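Local atomic coordinates of ribonucleotide monophosphatase NagD (Escherichia coli, PDB entry 2C4N), a protein that hydrolyses ribonucleoside 5'-monophosphates with magnesium as cofactor, and probably dephosphorylates a broad range of other phosphorylated substrates. Residues Val116-Ala130 and Tyr153-Ile166. Residues are numbered along the deposited sequence; the frame is centred on the assembly and turned at random.
Sequences VGETRSYNWDMMHKA and YPACGALCAGIEKI
Leu159 lays its CD2 over one face of the Tyr122 ring, 3.8 Å from the ring centroid, a CH-pi contact. With CG anti to the backbone N (chi1 -177°), Tyr122 sends its ring toward helix 156-167, its OH 2.7 Å from Leu159 O. A water lies 3.1 Å from that OH, close to Ala158 O, and accepts from Gly162 N. A leucine in place of Tyr122 has neither hydroxyl nor ring, so the water would probably be held less firmly and Leu159 CD2 pack less closely. On the tight side Ile163 CD1 touches Ala130 CB, at 3.5 Å, and Val116 CG2, while Val116 CG1 reaches Cys160 SG. Met127 SD passes over Gly162, where a side chain would collide with the sulfur. The contact thins out at exposed Arg120, whose NH2 meets Tyr153 CE2 obliquely at 3.1 Å, guanidinium and ring planes 85° apart. Met127 of the second subunit packs on Tyr122. Ala155 lies near Asp146, which probably confers substrate specificity. The axes of segments 124-130 and 156-166 cross at -50° and come within 8.9 Å. Both helices pack beside the four-stranded parallel sheet of what is probably the HAD cap domain, where Val116 ends strand 105-116 and touches strands 86-90 and 139-142.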
ATOM      1  N   VAL A 116       1.340  18.300  11.896  1.00 14.40           N
ATOM      2  CA  VAL A 116       1.763  17.240  12.790  1.00 14.47           C
ATOM      3  C   VAL A 116       3.278  17.171  12.895  1.00 13.64           C
ATOM      4  O   VAL A 116       3.986  17.103  11.887  1.00 14.45           O
ATOM      5  CB  VAL A 116       1.245  15.853  12.319  1.00 15.50           C
ATOM      6  CG1 VAL A 116       1.633  14.775  13.334  1.00 15.60           C
ATOM      7  CG2 VAL A 116      -0.268  15.894  12.133  1.00 15.50           C
ATOM      8  N   GLY A 117       3.765  17.210  14.128  1.00 12.61           N
ATOM      9  CA  GLY A 117       5.192  17.107  14.380  1.00 14.76           C
ATOM     10  C   GLY A 117       5.356  15.915  15.301  1.00 16.89           C
ATOM     11  O   GLY A 117       5.030  14.790  14.925  1.00 16.92           O
ATOM     12  N   GLU A 118       5.852  16.160  16.507  1.00 18.59           N
ATOM     13  CA  GLU A 118       6.020  15.109  17.500  1.00 19.74           C
ATOM     14  C   GLU A 118       5.588  15.609  18.875  1.00 19.80           C
ATOM     15  O   GLU A 118       5.842  16.757  19.248  1.00 16.02           O
ATOM     16  CB  GLU A 118       7.477  14.640  17.556  1.00 31.96           C
ATOM     17  CG  GLU A 118       7.874  13.991  18.880  1.00 39.06           C
ATOM     18  CD  GLU A 118       7.250  12.621  19.121  1.00 42.68           C
ATOM     19  OE1 GLU A 118       6.080  12.396  18.742  1.00 42.09           O
ATOM     20  OE2 GLU A 118       7.937  11.761  19.716  1.00 46.59           O
ATOM     21  N   THR A 119       4.910  14.746  19.620  1.00 18.60           N
ATOM     22  CA  THR A 119       4.481  15.098  20.963  1.00 18.20           C
ATOM     23  C   THR A 119       4.151  13.828  21.722  1.00 20.08           C
ATOM     24  O   THR A 119       3.388  12.992  21.245  1.00 17.59           O
ATOM     25  CB  THR A 119       3.249  16.026  20.960  1.00 22.24           C
ATOM     26  OG1 THR A 119       2.789  16.196  22.308  1.00 23.89           O
ATOM     27  CG2 THR A 119       2.126  15.443  20.107  1.00 22.85           C
ATOM     28  N   ARG A 120       4.746  13.677  22.898  1.00 21.89           N
ATOM     29  CA  ARG A 120       4.502  12.498  23.709  1.00 24.37           C
ATOM     30  C   ARG A 120       3.140  12.572  24.373  1.00 23.42           C
ATOM     31  O   ARG A 120       2.764  11.676  25.124  1.00 24.57           O
ATOM     32  CB  ARG A 120       5.579  12.352  24.780  1.00 46.37           C
ATOM     33  CG  ARG A 120       6.984  12.118  24.259  1.00 51.69           C
ATOM     34  CD  ARG A 120       7.840  11.652  25.415  1.00 58.34           C
ATOM     35  NE  ARG A 120       9.181  11.234  25.026  1.00 63.25           N
ATOM     36  CZ  ARG A 120       9.976  10.509  25.804  1.00 65.45           C
ATOM     37  NH1 ARG A 120       9.556  10.126  27.001  1.00 66.52           N
ATOM     38  NH2 ARG A 120      11.189  10.171  25.392  1.00 66.72           N
ATOM     39  N   SER A 121       2.415  13.656  24.107  1.00 23.47           N
ATOM     40  CA  SER A 121       1.081  13.850  24.662  1.00 23.32           C
ATOM     41  C   SER A 121       0.025  13.439  23.646  1.00 21.88           C
ATOM     42  O   SER A 121      -1.172  13.555  23.904  1.00 21.81           O
ATOM     43  CB  SER A 121       0.865  15.313  25.056  1.00 28.97           C
ATOM     44  OG  SER A 121       1.621  15.642  26.209  1.00 34.49           O
ATOM     45  N   TYR A 122       0.477  12.966  22.489  1.00 19.81           N
ATOM     46  CA  TYR A 122      -0.426  12.529  21.424  1.00 18.11           C
ATOM     47  C   TYR A 122      -1.470  11.579  22.004  1.00 18.08           C
ATOM     48  O   TYR A 122      -1.129  10.647  22.738  1.00 17.02           O
ATOM     49  CB  TYR A 122       0.359  11.793  20.336  1.00 20.03           C
ATOM     50  CG  TYR A 122      -0.463  11.355  19.138  1.00 20.07           C
ATOM     51  CD1 TYR A 122      -0.968  12.286  18.235  1.00 21.41           C
ATOM     52  CD2 TYR A 122      -0.690  10.004  18.879  1.00 21.11           C
ATOM     53  CE1 TYR A 122      -1.680  11.882  17.095  1.00 21.98           C
ATOM     54  CE2 TYR A 122      -1.397   9.590  17.746  1.00 20.84           C
ATOM     55  CZ  TYR A 122      -1.885  10.534  16.859  1.00 21.49           C
ATOM     56  OH  TYR A 122      -2.576  10.130  15.739  1.00 21.97           O
ATOM     57  N   ASN A 123      -2.738  11.809  21.674  1.00 20.71           N
ATOM     58  CA  ASN A 123      -3.801  10.948  22.175  1.00 20.51           C
ATOM     59  C   ASN A 123      -4.988  10.845  21.228  1.00 20.57           C
ATOM     60  O   ASN A 123      -5.011  11.457  20.159  1.00 19.14           O
ATOM     61  CB  ASN A 123      -4.281  11.430  23.557  1.00 20.16           C
ATOM     62  CG  ASN A 123      -4.844  12.838  23.528  1.00 23.50           C
ATOM     63  OD1 ASN A 123      -5.302  13.318  22.494  1.00 29.18           O
ATOM     64  ND2 ASN A 123      -4.826  13.502  24.679  1.00 20.51           N
ATOM     65  N   TRP A 124      -5.967  10.055  21.647  1.00 18.56           N
ATOM     66  CA  TRP A 124      -7.196   9.810  20.905  1.00 19.77           C
ATOM     67  C   TRP A 124      -7.871  11.109  20.460  1.00 19.11           C
ATOM     68  O   TRP A 124      -8.331  11.227  19.325  1.00 18.14           O
ATOM     69  CB  TRP A 124      -8.148   9.004  21.794  1.00 22.41           C
ATOM     70  CG  TRP A 124      -9.313   8.382  21.089  1.00 24.29           C
ATOM     71  CD1 TRP A 124      -9.387   7.116  20.585  1.00 24.78           C
ATOM     72  CD2 TRP A 124     -10.594   8.982  20.855  1.00 25.89           C
ATOM     73  NE1 TRP A 124     -10.633   6.888  20.055  1.00 27.18           N
ATOM     74  CE2 TRP A 124     -11.393   8.021  20.201  1.00 27.08           C
ATOM     75  CE3 TRP A 124     -11.140  10.242  21.126  1.00 27.96           C
ATOM     76  CZ2 TRP A 124     -12.719   8.276  19.826  1.00 28.73           C
ATOM     77  CZ3 TRP A 124     -12.458  10.499  20.751  1.00 27.92           C
ATOM     78  CH2 TRP A 124     -13.230   9.520  20.104  1.00 28.58           C
ATOM     79  N   ASP A 125      -7.935  12.081  21.363  1.00 20.27           N
ATOM     80  CA  ASP A 125      -8.563  13.361  21.043  1.00 21.64           C
ATOM     81  C   ASP A 125      -7.859  14.111  19.913  1.00 19.68           C
ATOM     82  O   ASP A 125      -8.511  14.651  19.024  1.00 20.55           O
ATOM     83  CB  ASP A 125      -8.636  14.244  22.292  1.00 34.04           C
ATOM     84  CG  ASP A 125      -9.585  13.689  23.338  1.00 39.81           C
ATOM     85  OD1 ASP A 125     -10.771  13.472  23.010  1.00 42.17           O
ATOM     86  OD2 ASP A 125      -9.145  13.477  24.489  1.00 44.89           O
ATOM     87  N   MET A 126      -6.534  14.146  19.951  1.00 18.63           N
ATOM     88  CA  MET A 126      -5.763  14.823  18.912  1.00 18.10           C
ATOM     89  C   MET A 126      -5.941  14.126  17.571  1.00 18.10           C
ATOM     90  O   MET A 126      -6.119  14.772  16.545  1.00 16.72           O
ATOM     91  CB  MET A 126      -4.279  14.846  19.278  1.00 18.70           C
ATOM     92  CG  MET A 126      -3.928  15.767  20.432  1.00 21.04           C
ATOM     93  SD  MET A 126      -2.146  15.847  20.658  1.00 23.88           S
ATOM     94  CE  MET A 126      -2.032  16.168  22.417  1.00 23.79           C
ATOM     95  N   MET A 127      -5.888  12.799  17.583  1.00 17.96           N
ATOM     96  CA  MET A 127      -6.055  12.036  16.349  1.00 18.47           C
ATOM     97  C   MET A 127      -7.434  12.328  15.770  1.00 17.20           C
ATOM     98  O   MET A 127      -7.589  12.525  14.566  1.00 15.59           O
ATOM     99  CB  MET A 127      -5.926  10.534  16.623  1.00 17.10           C
ATOM    100  CG  MET A 127      -5.890   9.685  15.362  1.00 18.27           C
ATOM    101  SD  MET A 127      -6.085   7.913  15.639  1.00 20.09           S
ATOM    102  CE  MET A 127      -4.666   7.545  16.648  1.00 18.39           C
ATOM    103  N   HIS A 128      -8.430  12.357  16.649  1.00 17.87           N
ATOM    104  CA  HIS A 128      -9.810  12.623  16.263  1.00 18.19           C
ATOM    105  C   HIS A 128      -9.957  13.992  15.605  1.00 17.96           C
ATOM    106  O   HIS A 128     -10.458  14.104  14.489  1.00 16.77           O
ATOM    107  CB  HIS A 128     -10.717  12.542  17.499  1.00 21.44           C
ATOM    108  CG  HIS A 128     -12.131  12.964  17.245  1.00 23.45           C
ATOM    109  ND1 HIS A 128     -12.884  13.636  18.184  1.00 26.81           N
ATOM    110  CD2 HIS A 128     -12.932  12.802  16.166  1.00 24.22           C
ATOM    111  CE1 HIS A 128     -14.087  13.874  17.693  1.00 25.30           C
ATOM    112  NE2 HIS A 128     -14.142  13.378  16.470  1.00 25.95           N
ATOM    113  N   LYS A 129      -9.523  15.037  16.302  1.00 19.86           N
ATOM    114  CA  LYS A 129      -9.628  16.390  15.767  1.00 19.89           C
ATOM    115  C   LYS A 129      -8.851  16.571  14.475  1.00 18.62           C
ATOM    116  O   LYS A 129      -9.359  17.154  13.519  1.00 18.11           O
ATOM    117  CB  LYS A 129      -9.150  17.417  16.792  1.00 26.42           C
ATOM    118  CG  LYS A 129     -10.015  17.526  18.036  1.00 29.28           C
ATOM    119  CD  LYS A 129      -9.598  18.748  18.843  1.00 34.44           C
ATOM    120  CE  LYS A 129     -10.228  18.773  20.222  1.00 38.07           C
ATOM    121  NZ  LYS A 129      -9.754  19.961  20.996  1.00 42.25           N
ATOM    122  N   ALA A 130      -7.618  16.081  14.447  1.00 16.52           N
ATOM    123  CA  ALA A 130      -6.792  16.200  13.250  1.00 17.33           C
ATOM    124  C   ALA A 130      -7.474  15.509  12.074  1.00 17.12           C
ATOM    125  O   ALA A 130      -7.545  16.057  10.978  1.00 16.21           O
ATOM    126  CB  ALA A 130      -5.410  15.583  13.499  1.00 13.81           C
ATOM    127  N   TYR A 153      10.243   4.520  19.781  1.00 23.59           N
ATOM    128  CA  TYR A 153       9.544   5.731  20.186  1.00 24.26           C
ATOM    129  C   TYR A 153       8.773   6.279  18.994  1.00 21.46           C
ATOM    130  O   TYR A 153       9.356   6.535  17.941  1.00 19.37           O
ATOM    131  CB  TYR A 153      10.555   6.787  20.638  1.00 39.59           C
ATOM    132  CG  TYR A 153      11.102   6.602  22.032  1.00 46.38           C
ATOM    133  CD1 TYR A 153      11.193   5.338  22.614  1.00 49.46           C
ATOM    134  CD2 TYR A 153      11.562   7.695  22.758  1.00 49.60           C
ATOM    135  CE1 TYR A 153      11.727   5.173  23.892  1.00 51.70           C
ATOM    136  CE2 TYR A 153      12.098   7.540  24.031  1.00 51.59           C
ATOM    137  CZ  TYR A 153      12.177   6.277  24.591  1.00 52.07           C
ATOM    138  OH  TYR A 153      12.708   6.129  25.849  1.00 54.21           O
ATOM    139  N   PRO A 154       7.457   6.478  19.148  1.00 20.10           N
ATOM    140  CA  PRO A 154       6.679   7.009  18.027  1.00 18.79           C
ATOM    141  C   PRO A 154       7.230   8.358  17.573  1.00 17.38           C
ATOM    142  O   PRO A 154       7.610   9.191  18.400  1.00 17.03           O
ATOM    143  CB  PRO A 154       5.272   7.130  18.612  1.00 19.00           C
ATOM    144  CG  PRO A 154       5.229   6.000  19.617  1.00 19.61           C
ATOM    145  CD  PRO A 154       6.581   6.139  20.284  1.00 18.94           C
ATOM    146  N   ALA A 155       7.284   8.551  16.259  1.00 19.64           N
ATOM    147  CA  ALA A 155       7.757   9.795  15.668  1.00 18.83           C
ATOM    148  C   ALA A 155       6.633  10.311  14.778  1.00 18.68           C
ATOM    149  O   ALA A 155       5.594   9.660  14.648  1.00 18.15           O
ATOM    150  CB  ALA A 155       9.020   9.547  14.849  1.00 17.43           C
ATOM    151  N   CYS A 156       6.842  11.469  14.161  1.00 14.75           N
ATOM    152  CA  CYS A 156       5.832  12.079  13.305  1.00 14.32           C
ATOM    153  C   CYS A 156       5.057  11.119  12.397  1.00 14.01           C
ATOM    154  O   CYS A 156       3.823  11.138  12.375  1.00 13.96           O
ATOM    155  CB  CYS A 156       6.477  13.165  12.444  1.00 10.88           C
ATOM    156  SG  CYS A 156       5.315  14.045  11.394  1.00 15.76           S
ATOM    157  N   GLY A 157       5.780  10.292  11.648  1.00 15.73           N
ATOM    158  CA  GLY A 157       5.136   9.356  10.738  1.00 15.80           C
ATOM    159  C   GLY A 157       4.112   8.458  11.405  1.00 16.10           C
ATOM    160  O   GLY A 157       3.071   8.149  10.820  1.00 15.75           O
ATOM    161  N   ALA A 158       4.411   8.032  12.628  1.00 16.55           N
ATOM    162  CA  ALA A 158       3.509   7.165  13.382  1.00 17.55           C
ATOM    163  C   ALA A 158       2.272   7.925  13.859  1.00 17.10           C
ATOM    164  O   ALA A 158       1.174   7.366  13.929  1.00 17.44           O
ATOM    165  CB  ALA A 158       4.249   6.558  14.574  1.00 20.65           C
ATOM    166  N   LEU A 159       2.452   9.198  14.195  1.00 13.82           N
ATOM    167  CA  LEU A 159       1.340  10.026  14.647  1.00 15.11           C
ATOM    168  C   LEU A 159       0.403  10.322  13.483  1.00 13.55           C
ATOM    169  O   LEU A 159      -0.805  10.462  13.662  1.00 14.38           O
ATOM    170  CB  LEU A 159       1.848  11.343  15.249  1.00 19.19           C
ATOM    171  CG  LEU A 159       2.894  11.250  16.375  1.00 21.17           C
ATOM    172  CD1 LEU A 159       2.992  12.600  17.074  1.00 22.11           C
ATOM    173  CD2 LEU A 159       2.507  10.178  17.371  1.00 20.47           C
ATOM    174  N   CYS A 160       0.957  10.420  12.281  1.00 17.25           N
ATOM    175  CA  CYS A 160       0.135  10.690  11.102  1.00 18.03           C
ATOM    176  C   CYS A 160      -0.671   9.475  10.662  1.00 18.19           C
ATOM    177  O   CYS A 160      -1.765   9.610  10.113  1.00 17.01           O
ATOM    178  CB  CYS A 160       1.016  11.148   9.932  1.00 18.17           C
ATOM    179  SG  CYS A 160       1.711  12.810  10.109  1.00 16.00           S
ATOM    180  N   ALA A 161      -0.128   8.289  10.913  1.00 15.59           N
ATOM    181  CA  ALA A 161      -0.766   7.042  10.502  1.00 15.74           C
ATOM    182  C   ALA A 161      -2.265   6.941  10.809  1.00 14.88           C
ATOM    183  O   ALA A 161      -3.065   6.626   9.921  1.00 15.00           O
ATOM    184  CB  ALA A 161      -0.017   5.859  11.117  1.00 15.83           C
ATOM    185  N   GLY A 162      -2.644   7.199  12.058  1.00 16.36           N
ATOM    186  CA  GLY A 162      -4.047   7.131  12.433  1.00 18.02           C
ATOM    187  C   GLY A 162      -4.884   8.200  11.754  1.00 17.61           C
ATOM    188  O   GLY A 162      -6.017   7.952  11.342  1.00 18.13           O
ATOM    189  N   ILE A 163      -4.323   9.400  11.638  1.00 19.23           N
ATOM    190  CA  ILE A 163      -5.016  10.512  10.997  1.00 19.33           C
ATOM    191  C   ILE A 163      -5.264  10.208   9.521  1.00 19.32           C
ATOM    192  O   ILE A 163      -6.346  10.476   8.999  1.00 18.81           O
ATOM    193  CB  ILE A 163      -4.194  11.818  11.130  1.00 18.56           C
ATOM    194  CG1 ILE A 163      -4.028  12.165  12.616  1.00 18.62           C
ATOM    195  CG2 ILE A 163      -4.884  12.956  10.388  1.00 17.62           C
ATOM    196  CD1 ILE A 163      -2.926  13.174  12.903  1.00 16.03           C
ATOM    197  N   GLU A 164      -4.263   9.642   8.855  1.00 16.46           N
ATOM    198  CA  GLU A 164      -4.379   9.285   7.439  1.00 18.12           C
ATOM    199  C   GLU A 164      -5.423   8.187   7.245  1.00 19.34           C
ATOM    200  O   GLU A 164      -6.227   8.234   6.315  1.00 19.02           O
ATOM    201  CB  GLU A 164      -3.033   8.783   6.897  1.00 24.44           C
ATOM    202  CG  GLU A 164      -1.889   9.769   7.023  1.00 28.84           C
ATOM    203  CD  GLU A 164      -0.576   9.214   6.513  1.00 31.87           C
ATOM    204  OE1 GLU A 164      -0.438   9.015   5.291  1.00 35.56           O
ATOM    205  OE2 GLU A 164       0.327   8.969   7.338  1.00 34.88           O
ATOM    206  N   LYS A 165      -5.397   7.197   8.131  1.00 20.24           N
ATOM    207  CA  LYS A 165      -6.325   6.065   8.073  1.00 22.49           C
ATOM    208  C   LYS A 165      -7.786   6.510   8.153  1.00 21.69           C
ATOM    209  O   LYS A 165      -8.632   6.047   7.388  1.00 22.77           O
ATOM    210  CB  LYS A 165      -6.030   5.099   9.224  1.00 34.86           C
ATOM    211  CG  LYS A 165      -6.058   3.629   8.848  1.00 41.65           C
ATOM    212  CD  LYS A 165      -4.982   3.333   7.817  1.00 45.87           C
ATOM    213  CE  LYS A 165      -4.397   1.940   7.994  1.00 48.94           C
ATOM    214  NZ  LYS A 165      -3.144   1.753   7.202  1.00 50.24           N
ATOM    215  N   ILE A 166      -8.068   7.416   9.082  1.00 23.93           N
ATOM    216  CA  ILE A 166      -9.422   7.921   9.283  1.00 22.80           C
ATOM    217  C   ILE A 166      -9.875   8.878   8.185  1.00 23.36           C
ATOM    218  O   ILE A 166     -10.986   8.755   7.668  1.00 24.52           O
ATOM    219  CB  ILE A 166      -9.542   8.652  10.644  1.00 19.18           C
ATOM    220  CG1 ILE A 166      -9.231   7.678  11.784  1.00 18.36           C
ATOM    221  CG2 ILE A 166     -10.950   9.238  10.812  1.00 19.52           C
ATOM    222  CD1 ILE A 166      -9.113   8.336  13.147  1.00 18.20           C
TER
HETATM  223  O   HOH W   1      -1.470   7.429  14.648  1.00 13.04           O